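Local coordinates for protein 3-hydroxyisobutyryl-CoA hydrolase (Mycobacterium thermoresistibile, PDB 4HDT) that probably hydrolyses 3-hydroxyisobutyryl-CoA to 3-hydroxyisobutyrate and free CoA, as a zinc-binding member of the crotonase-like family, at residues L45-D51 with H100-K106. Numbering follows the deposited sequence.
Sequences LAAWEND and HIGRYPK. With ZN (zinc ion), chain B.
Glu-49 and His-100 join the C-terminal parts of helices 35-49 and 85-103 through one zinc ion, bound by Glu-49 OE2 at 1.9 Å and His-100 NE2 at 2.1 Å. Glu-49 OE1, a longer ligand 2.6 Å from the zinc, lies at the imidazole edge near CE1, the carboxylate turned 50° from the ring plane. Glu-351, near the C-terminus, also binds this ion and forms a salt bridge with Arg-103. Pro-105 CD packs 3.4 Å from Glu-49 OE2, and Tyr-104 CD1 lies over one face of the imidazole, toward its rim. Tyr-104, whose chi1 of -151° swings the ring away from its own N toward helix 35-49, donates from OH to Leu-45 O (2.7 Å), in the carbonyl plane on a lone pair. Leu-45 CD2 makes a CH-pi contact over one face of the phenol, offset toward the rim, 4.2 Å from the ring centroid, while CD1 meets Ile-101 CG1. Farther along, the extended Lys-106 bonds through NZ to Trp-48 O (2.8 Å) and weakly to Glu-49 O, tying both carbonyls to the segment after helix 85-103; Val-54 O accepts from the same ammonium. On the sheet side, Leu-45, Trp-48 and Tyr-104 all touch Val-57 of strand 56-61. In this crotonase-like domain both helices pack beside the mostly parallel sheet, and a peripheral zinc site ties them to Glu-351.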
ATOM      1  N   LEU A  45     -16.121  -2.302  11.174  1.00 14.80           N
ATOM      2  CA  LEU A  45     -15.980  -0.853  11.275  1.00 15.16           C
ATOM      3  C   LEU A  45     -17.336  -0.159  11.217  1.00 15.47           C
ATOM      4  O   LEU A  45     -17.598   0.808  11.960  1.00 16.02           O
ATOM      5  CB  LEU A  45     -15.104  -0.301  10.154  1.00 15.16           C
ATOM      6  CG  LEU A  45     -13.642  -0.662  10.268  1.00 15.71           C
ATOM      7  CD1 LEU A  45     -12.958   0.041   9.121  1.00 15.87           C
ATOM      8  CD2 LEU A  45     -13.051  -0.186  11.583  1.00 15.99           C
ATOM      9  N   ALA A  46     -18.209  -0.623  10.326  1.00 15.43           N
ATOM     10  CA  ALA A  46     -19.550  -0.032  10.265  1.00 16.17           C
ATOM     11  C   ALA A  46     -20.350  -0.250  11.553  1.00 16.92           C
ATOM     12  O   ALA A  46     -21.053   0.677  12.050  1.00 17.72           O
ATOM     13  CB  ALA A  46     -20.313  -0.599   9.070  1.00 16.33           C
ATOM     14  N   ALA A  47     -20.319  -1.472  12.074  1.00 16.88           N
ATOM     15  CA  ALA A  47     -21.062  -1.795  13.282  1.00 17.73           C
ATOM     16  C   ALA A  47     -20.568  -1.051  14.512  1.00 17.96           C
ATOM     17  O   ALA A  47     -21.364  -0.640  15.354  1.00 19.21           O
ATOM     18  CB  ALA A  47     -21.029  -3.283  13.544  1.00 17.89           C
ATOM     19  N   TRP A  48     -19.257  -0.838  14.601  1.00 17.31           N
ATOM     20  CA  TRP A  48     -18.673  -0.202  15.765  1.00 17.61           C
ATOM     21  C   TRP A  48     -18.741   1.322  15.725  1.00 17.98           C
ATOM     22  O   TRP A  48     -18.552   1.987  16.757  1.00 18.02           O
ATOM     23  CB  TRP A  48     -17.213  -0.593  15.892  1.00 17.27           C
ATOM     24  CG  TRP A  48     -16.980  -2.017  16.263  1.00 17.48           C
ATOM     25  CD1 TRP A  48     -17.837  -2.846  16.965  1.00 17.89           C
ATOM     26  CD2 TRP A  48     -15.803  -2.787  16.015  1.00 16.82           C
ATOM     27  NE1 TRP A  48     -17.254  -4.084  17.137  1.00 18.08           N
ATOM     28  CE2 TRP A  48     -16.004  -4.062  16.588  1.00 17.41           C
ATOM     29  CE3 TRP A  48     -14.597  -2.519  15.379  1.00 16.47           C
ATOM     30  CZ2 TRP A  48     -15.026  -5.068  16.524  1.00 17.37           C
ATOM     31  CZ3 TRP A  48     -13.653  -3.499  15.318  1.00 16.22           C
ATOM     32  CH2 TRP A  48     -13.868  -4.758  15.895  1.00 16.87           C
ATOM     33  N   GLU A  49     -18.973   1.869  14.545  1.00 18.00           N
ATOM     34  CA  GLU A  49     -18.838   3.330  14.355  1.00 18.55           C
ATOM     35  C   GLU A  49     -19.703   4.149  15.324  1.00 20.45           C
ATOM     36  O   GLU A  49     -19.225   5.164  15.896  1.00 20.73           O
ATOM     37  CB  GLU A  49     -19.178   3.695  12.925  1.00 18.37           C
ATOM     38  CG  GLU A  49     -18.823   5.137  12.532  1.00 18.05           C
ATOM     39  CD  GLU A  49     -18.765   5.340  11.032  1.00 17.99           C
ATOM     40  OE1 GLU A  49     -19.157   4.420  10.283  1.00 17.97           O
ATOM     41  OE2 GLU A  49     -18.327   6.427  10.561  1.00 17.46           O
ATOM     42  N   ASN A  50     -20.949   3.727  15.487  1.00 22.20           N
ATOM     43  CA  ASN A  50     -21.906   4.424  16.382  1.00 24.51           C
ATOM     44  C   ASN A  50     -22.235   3.671  17.679  1.00 24.95           C
ATOM     45  O   ASN A  50     -23.251   3.955  18.350  1.00 25.32           O
ATOM     46  CB  ASN A  50     -23.183   4.747  15.605  1.00 26.66           C
ATOM     47  CG  ASN A  50     -22.909   5.591  14.373  1.00 27.58           C
ATOM     48  OD1 ASN A  50     -23.064   5.130  13.247  1.00 30.65           O
ATOM     49  ND2 ASN A  50     -22.467   6.799  14.579  1.00 28.03           N
ATOM     50  N   ASP A  51     -21.369   2.720  18.029  1.00 24.47           N
ATOM     51  CA  ASP A  51     -21.483   1.963  19.247  1.00 24.72           C
ATOM     52  C   ASP A  51     -20.606   2.583  20.330  1.00 25.02           C
ATOM     53  O   ASP A  51     -19.370   2.506  20.279  1.00 22.76           O
ATOM     54  CB  ASP A  51     -21.076   0.510  18.979  1.00 25.18           C
ATOM     55  CG  ASP A  51     -21.243  -0.392  20.200  1.00 26.19           C
ATOM     56  OD1 ASP A  51     -21.442   0.111  21.319  1.00 27.62           O
ATOM     57  OD2 ASP A  51     -21.161  -1.614  20.018  1.00 26.66           O
ATOM     58  N   HIS A 100     -12.974   4.351   4.055  1.00  9.31           N
ATOM     59  CA  HIS A 100     -13.591   4.408   5.363  1.00  9.87           C
ATOM     60  C   HIS A 100     -12.618   4.489   6.522  1.00  9.74           C
ATOM     61  O   HIS A 100     -12.793   5.278   7.420  1.00 10.27           O
ATOM     62  CB  HIS A 100     -14.546   3.261   5.609  1.00 10.25           C
ATOM     63  CG  HIS A 100     -15.592   3.624   6.623  1.00 10.95           C
ATOM     64  ND1 HIS A 100     -16.394   2.687   7.234  1.00 11.57           N
ATOM     65  CD2 HIS A 100     -15.969   4.828   7.124  1.00 11.42           C
ATOM     66  CE1 HIS A 100     -17.231   3.303   8.054  1.00 12.15           C
ATOM     67  NE2 HIS A 100     -16.994   4.602   7.998  1.00 11.98           N
ATOM     68  N   ILE A 101     -11.548   3.736   6.465  1.00  9.56           N
ATOM     69  CA  ILE A 101     -10.470   3.873   7.469  1.00  9.35           C
ATOM     70  C   ILE A 101      -9.926   5.282   7.465  1.00  9.47           C
ATOM     71  O   ILE A 101      -9.726   5.885   8.536  1.00  9.39           O
ATOM     72  CB  ILE A 101      -9.338   2.853   7.199  1.00  8.94           C
ATOM     73  CG1 ILE A 101      -9.868   1.398   7.301  1.00  9.08           C
ATOM     74  CG2 ILE A 101      -8.191   3.072   8.181  1.00  8.83           C
ATOM     75  CD1 ILE A 101      -8.973   0.379   6.582  1.00  8.76           C
ATOM     76  N   GLY A 102      -9.702   5.821   6.273  1.00  9.56           N
ATOM     77  CA  GLY A 102      -9.237   7.196   6.118  1.00  9.82           C
ATOM     78  C   GLY A 102     -10.115   8.271   6.756  1.00 10.51           C
ATOM     79  O   GLY A 102      -9.559   9.269   7.307  1.00 11.28           O
ATOM     80  N   ARG A 103     -11.449   8.131   6.658  1.00 10.75           N
ATOM     81  CA  ARG A 103     -12.437   9.027   7.271  1.00 11.60           C
ATOM     82  C   ARG A 103     -12.780   8.730   8.710  1.00 11.73           C
ATOM     83  O   ARG A 103     -13.532   9.471   9.340  1.00 12.22           O
ATOM     84  CB  ARG A 103     -13.794   8.830   6.539  1.00 12.32           C
ATOM     85  CG  ARG A 103     -13.772   9.350   5.156  1.00 12.60           C
ATOM     86  CD  ARG A 103     -15.190   9.435   4.595  1.00 13.14           C
ATOM     87  NE  ARG A 103     -16.037   8.250   4.767  1.00 13.28           N
ATOM     88  CZ  ARG A 103     -16.059   7.188   3.939  1.00 13.43           C
ATOM     89  NH1 ARG A 103     -15.299   7.120   2.856  1.00 13.28           N
ATOM     90  NH2 ARG A 103     -16.864   6.193   4.191  1.00 13.64           N
ATOM     91  N   TYR A 104     -12.394   7.549   9.184  1.00 11.43           N
ATOM     92  CA  TYR A 104     -13.040   6.991  10.381  1.00 11.96           C
ATOM     93  C   TYR A 104     -13.019   7.979  11.581  1.00 12.44           C
ATOM     94  O   TYR A 104     -11.985   8.575  11.896  1.00 12.16           O
ATOM     95  CB  TYR A 104     -12.393   5.689  10.798  1.00 11.72           C
ATOM     96  CG  TYR A 104     -13.323   4.702  11.532  1.00 12.15           C
ATOM     97  CD1 TYR A 104     -14.476   4.213  10.930  1.00 12.41           C
ATOM     98  CD2 TYR A 104     -13.060   4.315  12.843  1.00 12.30           C
ATOM     99  CE1 TYR A 104     -15.323   3.350  11.584  1.00 12.87           C
ATOM    100  CE2 TYR A 104     -13.875   3.432  13.510  1.00 12.96           C
ATOM    101  CZ  TYR A 104     -15.016   2.936  12.877  1.00 13.09           C
ATOM    102  OH  TYR A 104     -15.861   2.066  13.535  1.00 14.44           O
ATOM    103  N   PRO A 105     -14.165   8.173  12.223  1.00 13.32           N
ATOM    104  CA  PRO A 105     -14.225   9.193  13.271  1.00 14.22           C
ATOM    105  C   PRO A 105     -13.511   8.816  14.573  1.00 15.04           C
ATOM    106  O   PRO A 105     -12.971   9.726  15.264  1.00 17.10           O
ATOM    107  CB  PRO A 105     -15.735   9.423  13.443  1.00 14.76           C
ATOM    108  CG  PRO A 105     -16.362   8.135  13.038  1.00 14.55           C
ATOM    109  CD  PRO A 105     -15.494   7.616  11.925  1.00 13.76           C
ATOM    110  N   LYS A 106     -13.374   7.514  14.872  1.00 14.40           N
ATOM    111  CA  LYS A 106     -12.755   7.045  16.115  1.00 14.46           C
ATOM    112  C   LYS A 106     -11.258   6.718  15.877  1.00 13.80           C
ATOM    113  O   LYS A 106     -10.872   6.432  14.770  1.00 13.84           O
ATOM    114  CB  LYS A 106     -13.506   5.809  16.616  1.00 14.89           C
ATOM    115  CG  LYS A 106     -14.937   6.145  17.030  1.00 15.59           C
ATOM    116  CD  LYS A 106     -15.728   4.889  17.393  1.00 16.20           C
ATOM    117  CE  LYS A 106     -17.049   5.284  18.016  1.00 17.22           C
ATOM    118  NZ  LYS A 106     -17.946   4.152  18.425  1.00 17.79           N
TER
HETATM  119 ZN    ZN B 400     -18.132   6.226   8.656  1.00 15.35          ZN